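PDB 6ZRX: DMATS type aromatic prenyltransferase from Micromonospora olivasterospora, which acts as a 6-dimethylallyltryptophan synthase, probably transferring a dimethylallyl group from its diphosphate to the indole ring of tryptophan. Local coordinates for residues 93-98 with 129-134; 192-197 with 215-220; 260-265 with 272-277. All coordinates share one frame; numbering follows the deposited sequence. Where two conformers were deposited one is given.

How the contacts relate
All three contacts involve one curled antiparallel sheet, the barrel of the ABBA fold. Contact 1 is buried and ties an outer helix to a barrel strand mainly by apolar and sulfur packing, without hydrogen bonds between the segments. Contacts 2 and 3 are strand pairs of two hairpins, held mainly by backbone hydrogen bonds; strands 209-220 and 258-265 are neighbours, and His216 of contact 2 packs on Gly260 of contact 3. Contact 2 is partly buried and rich in charged and imidazole groups, whereas contact 3 is buried and dominated by tyrosines. Phe129 and Trp132 of contact 1 meet Phe197 of contact 2 beside the substrate pockets, which Tyr277 of contact 3 lines.

Contact 1 (93-98 with 129-134); sequences SATRGF and FAMWCS
Thr95 and Met131 reach past one another at the centre of this contact, the threonine toward the strand and the methionine toward the helix. A chi1 of -53° puts Thr95 OG1 beside the backbone N and leaves CG2 opposite it, facing the strand, 3.8 Å from Met131 O and 4.2 Å from Met131 CG. Its hydroxyl is hydrogen-bonded away from the strand, to Asn91 O one turn earlier and to Thr81 N of a loop. With CG anti to the backbone N (chi1 169°) and an extended second torsion, Met131 carries its sulfur to the helix backbone, SD 3.9 Å from Arg96 CA; the bend at chi3 turns only the terminal methyl. Leu92 and Leu99 of the same helix also touch this side chain, and Val147 and Leu149 of the adjacent strand reach it too. The helix segment 93-98 runs at 35° to strand 131-134, the axes approaching to 8.3 Å, as expected of the ABBA barrel, in which helices wrap the outside of a closed antiparallel sheet. Strand alternation sends Met131 and Cys133 outward to the helix, while Trp132 points away from it into the barrel, where its indole touches the bound tryptophan. Farther along, Cys133 SG meets the Phe98 ring at its edge, near the ring plane, 4.3 Å from CE2, and lies 4.4 Å from Thr95 CG2. Leu35 of helix 26-36 packs on both Phe98 and Cys133, so this end is also enclosed. The opposite margin is looser. Arg96 gives the strand little more than its CA and its CB, the latter 4.0 Å from Met131 SD; beyond them the chain bends at chi3 and carries the guanidinium off from the methionine, along the partly exposed border of the helix.

Contact 2 (192-197 with 215-220); sequences GDRLTF and THHEAE
Asp193 and His216, a non-hydrogen-bonded antiparallel pair, are joined through their side chains: His216 ND1 donates to Asp193 OD1 at 2.7 Å, nearly straight at 171°. The acceptor lies in the imidazole plane, yet the donor comes from above the carboxylate plane, 59° out of it. Arg185 forms a salt bridge to the same oxygen, so replacing Asp193 by an alanine would probably leave both His216 ND1 and the Arg185 guanidinium without their shared mate and the imidazole freer to turn. Backbone bonds set the register. Arg194 and Thr215 exchange two, Arg194 N to Thr215 O (2.9 Å) and Thr215 N to Arg194 O (2.8 Å), and His217 N closes the end on Gly192 O at 2.9 Å. Thr215 also reaches diagonally to Thr196: the two OG1 atoms are hydrogen-bonded at 3.1 Å, a chi1 of 49° setting Thr196 OG1 between its backbone N and carbonyl carbon and turning it to its partner. Packing completes the Thr215 side of the sheet. Arg194 CG abuts the His217 ring edge, 3.6 Å from NE2, while Thr215 CG2 lies over one face of that ring; the guanidinium turns to a salt bridge with Glu152. Thr196 and Phe197 form a classic beta bulge opposite Tyr213 of this hairpin. On its other edge strand 209-220 bonds to Leu258, and Val224 and Ala227 of helix 221-228 cover His216.

Contact 3 (260-265 with 272-277); sequences GSYTFT and VGYSIY. With 6C7 (S-(3-methylbut-2-en-1-yl) trihydrogen thiodiphosphate), chain E.
A water molecule joins the hydroxyls of Tyr262 and Tyr274, which form a T-shaped pair on neighbouring antiparallel strands. The edge of Tyr274 is directed at one face of Tyr262, with ring centroids 5.2 Å apart and planes at 67°; the closest carbons are Tyr274 CE1 and Tyr262 CZ at 3.7 Å. The side chains run alongside one another, and the water sits at their hydroxyl ends, 2.6 Å from Tyr274 OH and 3.0 Å from Tyr262 OH. With its CG trans to the backbone N (chi1 178°), Tyr274 brings its hydroxyl to Gly260 CA, where a CB would clash with it. On the other face of the sheet the chemistry serves the active site. Ser261 OG and Tyr277 OH are hydrogen-bonded at 3.1 Å, the serine oxygen lying at the ring edge near its plane. Lys211 holds the same phenol oxygen and also bonds the thiodiphosphate. Tyr277 CE2 packs 3.6 Å from C10 of the prenyl donor, and the residue touches the bound tryptophan, consistent with the tyrosine shield that lines the prenyl pocket of DMATS enzymes. The antiparallel ladder fixes these positions: Ser261 and Ser275 exchange two backbone bonds, and Thr263 N donates to Gly273 O almost straight. At the hairpin end a classic beta bulge sets Val272 and Gly273 opposite Thr263, whose O accepts Val272 N at 2.7 Å and, weakly, Gly273 N. There the methyls Thr265 CG2 and Val272 CG1 press together at 3.4 Å. Strand 209-220 flanks the pair beside 258-265 and strand 327-334 beside 273-278, while Val224, Ala227 and Ala228 of helix 221-228 pack on the tyrosine face and Leu179 of helix 173-182 touches Tyr262.

Contact 1 (93-98 with 129-134)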
# COMPACT_ATOMS: atom_id res chain seq x y z
N SER A 93 1.51 17.72 7.91
CA SER A 93 1.90 19.03 7.34
C SER A 93 3.10 18.88 6.39
O SER A 93 3.06 19.47 5.28
CB SER A 93 2.19 20.03 8.43
OG SER A 93 1.07 20.17 9.30
N ALA A 94 4.13 18.11 6.78
CA ALA A 94 5.36 17.89 5.98
C ALA A 94 5.04 17.08 4.72
O ALA A 94 5.53 17.46 3.63
CB ALA A 94 6.44 17.24 6.81
N THR A 95 4.24 16.02 4.84
CA THR A 95 3.85 15.16 3.69
C THR A 95 2.98 15.99 2.73
O THR A 95 3.24 15.94 1.52
CB THR A 95 3.18 13.86 4.17
OG1 THR A 95 4.05 13.23 5.12
CG2 THR A 95 2.89 12.91 3.04
N ARG A 96 2.02 16.75 3.25
CA ARG A 96 1.13 17.61 2.43
C ARG A 96 1.97 18.68 1.70
O ARG A 96 1.70 18.93 0.49
CB ARG A 96 0.05 18.28 3.28
CG ARG A 96 -1.01 18.98 2.45
CD ARG A 96 -1.72 20.07 3.21
NE ARG A 96 -2.76 19.52 4.07
CZ ARG A 96 -2.79 19.56 5.40
NH1 ARG A 96 -3.82 19.03 6.04
NH2 ARG A 96 -1.81 20.12 6.10
N GLY A 97 2.95 19.28 2.38
CA GLY A 97 3.85 20.28 1.78
C GLY A 97 4.60 19.70 0.59
O GLY A 97 4.68 20.38 -0.47
N PHE A 98 5.13 18.47 0.73
CA PHE A 98 5.82 17.75 -0.36
C PHE A 98 4.85 17.53 -1.52
O PHE A 98 5.18 17.86 -2.66
CB PHE A 98 6.40 16.42 0.14
CG PHE A 98 6.80 15.48 -0.96
CD1 PHE A 98 7.91 15.75 -1.75
CD2 PHE A 98 6.06 14.34 -1.23
CE1 PHE A 98 8.28 14.90 -2.77
CE2 PHE A 98 6.44 13.49 -2.25
CZ PHE A 98 7.54 13.76 -3.02
N PHE A 129 -0.94 7.94 11.88
CA PHE A 129 -0.88 8.45 10.48
C PHE A 129 -2.20 9.16 10.14
O PHE A 129 -3.27 8.76 10.63
CB PHE A 129 -0.52 7.31 9.52
CG PHE A 129 -1.59 6.87 8.55
CD1 PHE A 129 -2.47 5.85 8.86
CD2 PHE A 129 -1.68 7.45 7.29
CE1 PHE A 129 -3.44 5.45 7.95
CE2 PHE A 129 -2.64 7.04 6.38
CZ PHE A 129 -3.53 6.05 6.72
N ALA A 130 -2.08 10.23 9.35
CA ALA A 130 -3.21 11.00 8.78
C ALA A 130 -3.15 10.94 7.26
O ALA A 130 -4.20 10.75 6.65
CB ALA A 130 -3.17 12.43 9.27
N MET A 131 -1.96 11.09 6.68
CA MET A 131 -1.75 11.12 5.20
C MET A 131 -0.41 10.45 4.85
O MET A 131 0.64 10.88 5.36
CB MET A 131 -1.76 12.57 4.69
CG MET A 131 -1.30 12.75 3.24
SD MET A 131 -1.22 14.53 2.78
CE MET A 131 -2.96 14.86 2.51
N TRP A 132 -0.47 9.41 4.02
CA TRP A 132 0.72 8.84 3.33
C TRP A 132 0.57 9.14 1.85
O TRP A 132 -0.51 9.55 1.43
CB TRP A 132 0.86 7.33 3.57
CG TRP A 132 1.17 6.94 4.99
CD1 TRP A 132 1.62 7.75 5.99
CD2 TRP A 132 1.11 5.62 5.54
NE1 TRP A 132 1.81 7.03 7.14
CE2 TRP A 132 1.51 5.71 6.89
CE3 TRP A 132 0.73 4.36 5.04
CZ2 TRP A 132 1.54 4.61 7.74
CZ3 TRP A 132 0.76 3.27 5.88
CH2 TRP A 132 1.17 3.39 7.21
N CYS A 133 1.61 8.92 1.08
CA CYS A 133 1.49 8.97 -0.39
C CYS A 133 2.29 7.85 -1.04
O CYS A 133 3.13 7.22 -0.36
CB CYS A 133 1.95 10.31 -0.90
SG CYS A 133 3.70 10.57 -0.62
N SER A 134 1.98 7.61 -2.30
CA SER A 134 2.67 6.65 -3.17
C SER A 134 3.19 7.41 -4.38
O SER A 134 2.43 8.24 -4.92
CB SER A 134 1.76 5.52 -3.57
OG SER A 134 2.39 4.65 -4.50

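Contact 2 (192-197 with 215-220)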
# COMPACT_ATOMS: atom_id res chain seq x y z
N GLY A 192 -14.15 -5.79 13.79
CA GLY A 192 -13.42 -6.82 13.03
C GLY A 192 -13.03 -6.31 11.65
O GLY A 192 -11.94 -6.68 11.16
N ASP A 193 -13.89 -5.50 11.04
CA ASP A 193 -13.71 -4.92 9.68
C ASP A 193 -13.45 -3.42 9.84
O ASP A 193 -14.41 -2.68 10.12
CB ASP A 193 -14.91 -5.23 8.79
CG ASP A 193 -15.03 -6.70 8.41
OD1 ASP A 193 -13.98 -7.39 8.39
OD2 ASP A 193 -16.16 -7.16 8.13
N ARG A 194 -12.20 -2.99 9.68
CA ARG A 194 -11.76 -1.60 9.94
C ARG A 194 -11.55 -0.87 8.60
O ARG A 194 -10.91 -1.46 7.70
CB ARG A 194 -10.49 -1.60 10.78
CG ARG A 194 -10.65 -2.22 12.16
CD ARG A 194 -11.06 -1.21 13.21
NE ARG A 194 -9.96 -0.30 13.52
CZ ARG A 194 -9.06 -0.46 14.49
NH1 ARG A 194 -9.10 -1.51 15.29
NH2 ARG A 194 -8.11 0.45 14.65
N LEU A 195 -12.09 0.35 8.49
CA LEU A 195 -11.84 1.29 7.36
C LEU A 195 -10.46 1.93 7.57
O LEU A 195 -10.36 2.89 8.33
CB LEU A 195 -12.95 2.35 7.34
CG LEU A 195 -14.37 1.81 7.11
CD1 LEU A 195 -15.41 2.79 7.64
CD2 LEU A 195 -14.61 1.53 5.64
N THR A 196 -9.42 1.40 6.91
CA THR A 196 -8.00 1.66 7.27
C THR A 196 -7.35 2.66 6.30
O THR A 196 -6.48 3.42 6.78
CB THR A 196 -7.24 0.35 7.38
OG1 THR A 196 -7.53 -0.40 6.21
CG2 THR A 196 -7.63 -0.44 8.61
N PHE A 197 -7.70 2.66 5.02
CA PHE A 197 -7.16 3.64 4.03
C PHE A 197 -8.25 4.11 3.07
O PHE A 197 -9.10 3.32 2.64
CB PHE A 197 -5.99 3.04 3.24
CG PHE A 197 -4.87 2.53 4.11
CD1 PHE A 197 -4.85 1.21 4.53
CD2 PHE A 197 -3.86 3.38 4.54
CE1 PHE A 197 -3.83 0.75 5.35
CE2 PHE A 197 -2.85 2.92 5.36
CZ PHE A 197 -2.83 1.60 5.76
N THR A 215 -9.41 -3.62 6.61
CA THR A 215 -8.59 -4.61 7.34
C THR A 215 -9.53 -5.57 8.06
O THR A 215 -10.37 -5.10 8.87
CB THR A 215 -7.61 -3.94 8.31
OG1 THR A 215 -6.79 -3.07 7.53
CG2 THR A 215 -6.75 -4.93 9.05
N HIS A 216 -9.40 -6.86 7.74
CA HIS A 216 -10.22 -7.97 8.29
C HIS A 216 -9.42 -8.67 9.38
O HIS A 216 -8.56 -9.52 9.04
CB HIS A 216 -10.64 -8.93 7.16
CG HIS A 216 -11.30 -8.28 5.99
ND1 HIS A 216 -12.56 -7.71 6.06
CD2 HIS A 216 -10.90 -8.14 4.70
CE1 HIS A 216 -12.89 -7.23 4.87
NE2 HIS A 216 -11.89 -7.49 4.02
N HIS A 217 -9.64 -8.32 10.65
CA HIS A 217 -8.85 -8.82 11.81
C HIS A 217 -9.24 -10.27 12.12
O HIS A 217 -10.45 -10.54 12.20
CB HIS A 217 -9.02 -7.90 13.02
CG HIS A 217 -8.37 -6.58 12.82
ND1 HIS A 217 -7.00 -6.41 12.88
CD2 HIS A 217 -8.89 -5.37 12.53
CE1 HIS A 217 -6.71 -5.15 12.65
NE2 HIS A 217 -7.86 -4.49 12.43
N GLU A 218 -8.24 -11.14 12.30
CA GLU A 218 -8.42 -12.57 12.68
C GLU A 218 -9.46 -13.20 11.77
O GLU A 218 -10.38 -13.87 12.28
CB GLU A 218 -8.86 -12.66 14.15
CG GLU A 218 -7.95 -11.92 15.10
CD GLU A 218 -8.38 -12.04 16.55
OE1 GLU A 218 -8.54 -13.18 17.02
OE2 GLU A 218 -8.58 -10.99 17.19
N ALA A 219 -9.34 -12.96 10.46
CA ALA A 219 -10.40 -13.25 9.47
C ALA A 219 -10.24 -14.66 8.90
O ALA A 219 -9.09 -15.06 8.56
CB ALA A 219 -10.38 -12.22 8.37
N GLU A 220 -11.35 -15.39 8.81
CA GLU A 220 -11.48 -16.63 8.02
C GLU A 220 -11.53 -16.23 6.55
O GLU A 220 -12.21 -15.24 6.25
CB GLU A 220 -12.74 -17.39 8.42
CG GLU A 220 -12.79 -17.79 9.88
CD GLU A 220 -11.99 -19.02 10.27
OE1 GLU A 220 -11.60 -19.80 9.36
OE2 GLU A 220 -11.78 -19.22 11.48

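Contact 3 (260-265 with 272-277)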
# COMPACT_ATOMS: atom_id res chain seq x y z
N GLY A 260 -8.45 -6.08 2.23
CA GLY A 260 -9.12 -6.02 0.92
C GLY A 260 -9.34 -4.59 0.51
O GLY A 260 -9.63 -3.75 1.38
N SER A 261 -9.20 -4.30 -0.78
CA SER A 261 -9.45 -2.95 -1.33
C SER A 261 -10.55 -3.03 -2.37
O SER A 261 -10.62 -4.03 -3.12
CB SER A 261 -8.21 -2.31 -1.86
OG SER A 261 -7.81 -2.90 -3.08
N TYR A 262 -11.40 -2.03 -2.36
CA TYR A 262 -12.57 -1.88 -3.22
C TYR A 262 -12.35 -0.61 -4.01
O TYR A 262 -12.10 0.43 -3.37
CB TYR A 262 -13.84 -1.90 -2.36
CG TYR A 262 -14.00 -3.18 -1.58
CD1 TYR A 262 -13.25 -3.44 -0.43
CD2 TYR A 262 -14.86 -4.18 -2.02
CE1 TYR A 262 -13.37 -4.63 0.26
CE2 TYR A 262 -14.99 -5.38 -1.33
CZ TYR A 262 -14.26 -5.60 -0.18
OH TYR A 262 -14.39 -6.78 0.49
N THR A 263 -12.32 -0.70 -5.34
CA THR A 263 -12.18 0.45 -6.25
C THR A 263 -13.60 0.92 -6.60
O THR A 263 -14.33 0.13 -7.23
CB THR A 263 -11.31 0.12 -7.47
OG1 THR A 263 -10.06 -0.41 -7.03
CG2 THR A 263 -11.04 1.32 -8.34
N PHE A 264 -13.97 2.12 -6.14
CA PHE A 264 -15.30 2.76 -6.36
C PHE A 264 -15.21 3.71 -7.56
O PHE A 264 -14.30 4.53 -7.60
CB PHE A 264 -15.73 3.48 -5.08
CG PHE A 264 -16.11 2.57 -3.95
CD1 PHE A 264 -17.36 1.98 -3.90
CD2 PHE A 264 -15.22 2.30 -2.91
CE1 PHE A 264 -17.72 1.14 -2.86
CE2 PHE A 264 -15.58 1.46 -1.86
CZ PHE A 264 -16.83 0.89 -1.84
N THR A 265 -16.15 3.59 -8.51
CA THR A 265 -16.18 4.39 -9.78
C THR A 265 -17.59 4.95 -10.01
O THR A 265 -18.54 4.41 -9.42
CB THR A 265 -15.76 3.55 -10.98
OG1 THR A 265 -16.52 2.34 -10.94
CG2 THR A 265 -14.28 3.25 -11.01
N VAL A 272 -15.91 -1.65 -8.50
CA VAL A 272 -15.56 -2.16 -9.87
C VAL A 272 -14.34 -3.09 -9.78
O VAL A 272 -14.31 -4.10 -10.52
CB VAL A 272 -15.29 -1.00 -10.87
CG1 VAL A 272 -14.13 -0.12 -10.45
CG2 VAL A 272 -15.08 -1.52 -12.28
N GLY A 273 -13.38 -2.75 -8.93
CA GLY A 273 -12.12 -3.49 -8.76
C GLY A 273 -12.00 -4.01 -7.36
O GLY A 273 -12.51 -3.34 -6.43
N TYR A 274 -11.38 -5.17 -7.19
CA TYR A 274 -11.05 -5.74 -5.88
C TYR A 274 -9.58 -6.17 -5.90
O TYR A 274 -9.15 -6.72 -6.93
CB TYR A 274 -11.95 -6.93 -5.52
CG TYR A 274 -11.59 -7.57 -4.20
CD1 TYR A 274 -11.97 -7.00 -3.00
CD2 TYR A 274 -10.86 -8.74 -4.15
CE1 TYR A 274 -11.64 -7.57 -1.79
CE2 TYR A 274 -10.51 -9.33 -2.95
CZ TYR A 274 -10.90 -8.74 -1.76
OH TYR A 274 -10.56 -9.32 -0.57
N SER A 275 -8.85 -5.89 -4.83
CA SER A 275 -7.50 -6.44 -4.58
C SER A 275 -7.45 -7.03 -3.18
O SER A 275 -8.12 -6.47 -2.28
CB SER A 275 -6.41 -5.41 -4.79
OG SER A 275 -6.48 -4.86 -6.09
N ILE A 276 -6.72 -8.13 -3.02
CA ILE A 276 -6.48 -8.78 -1.71
C ILE A 276 -4.98 -8.65 -1.43
O ILE A 276 -4.18 -8.89 -2.34
CB ILE A 276 -7.00 -10.25 -1.68
CG1 ILE A 276 -6.66 -10.97 -0.38
CG2 ILE A 276 -6.52 -11.04 -2.89
CD1 ILE A 276 -7.40 -10.45 0.81
N TYR A 277 -4.63 -8.23 -0.22
CA TYR A 277 -3.24 -8.02 0.24
C TYR A 277 -2.98 -8.99 1.39
O TYR A 277 -3.61 -8.84 2.45
CB TYR A 277 -3.01 -6.56 0.65
CG TYR A 277 -3.46 -5.56 -0.37
CD1 TYR A 277 -4.80 -5.26 -0.53
CD2 TYR A 277 -2.55 -4.94 -1.22
CE1 TYR A 277 -5.24 -4.37 -1.49
CE2 TYR A 277 -2.98 -4.04 -2.19
CZ TYR A 277 -4.32 -3.75 -2.32
OH TYR A 277 -4.74 -2.87 -3.27
O4 6C7 E . -2.88 -1.85 -5.84
P1 6C7 E . -2.31 -0.45 -5.94
O6 6C7 E . -1.66 -0.18 -7.28
O5 6C7 E . -3.31 0.63 -5.57
O2 6C7 E . -1.14 -0.45 -4.85
P3 6C7 E . -0.88 0.29 -3.45
O8 6C7 E . 0.46 -0.18 -2.97
O7 6C7 E . -1.03 1.75 -3.70
S9 6C7 E . -2.26 -0.35 -2.07
C10 6C7 E . -1.29 -1.18 -0.78
C11 6C7 E . -0.74 -0.21 0.21
C12 6C7 E . -1.36 0.24 1.29
C13 6C7 E . -2.79 -0.09 1.64
C14 6C7 E . -0.69 1.15 2.28
O HOH W 1 -12.10 -8.54 1.41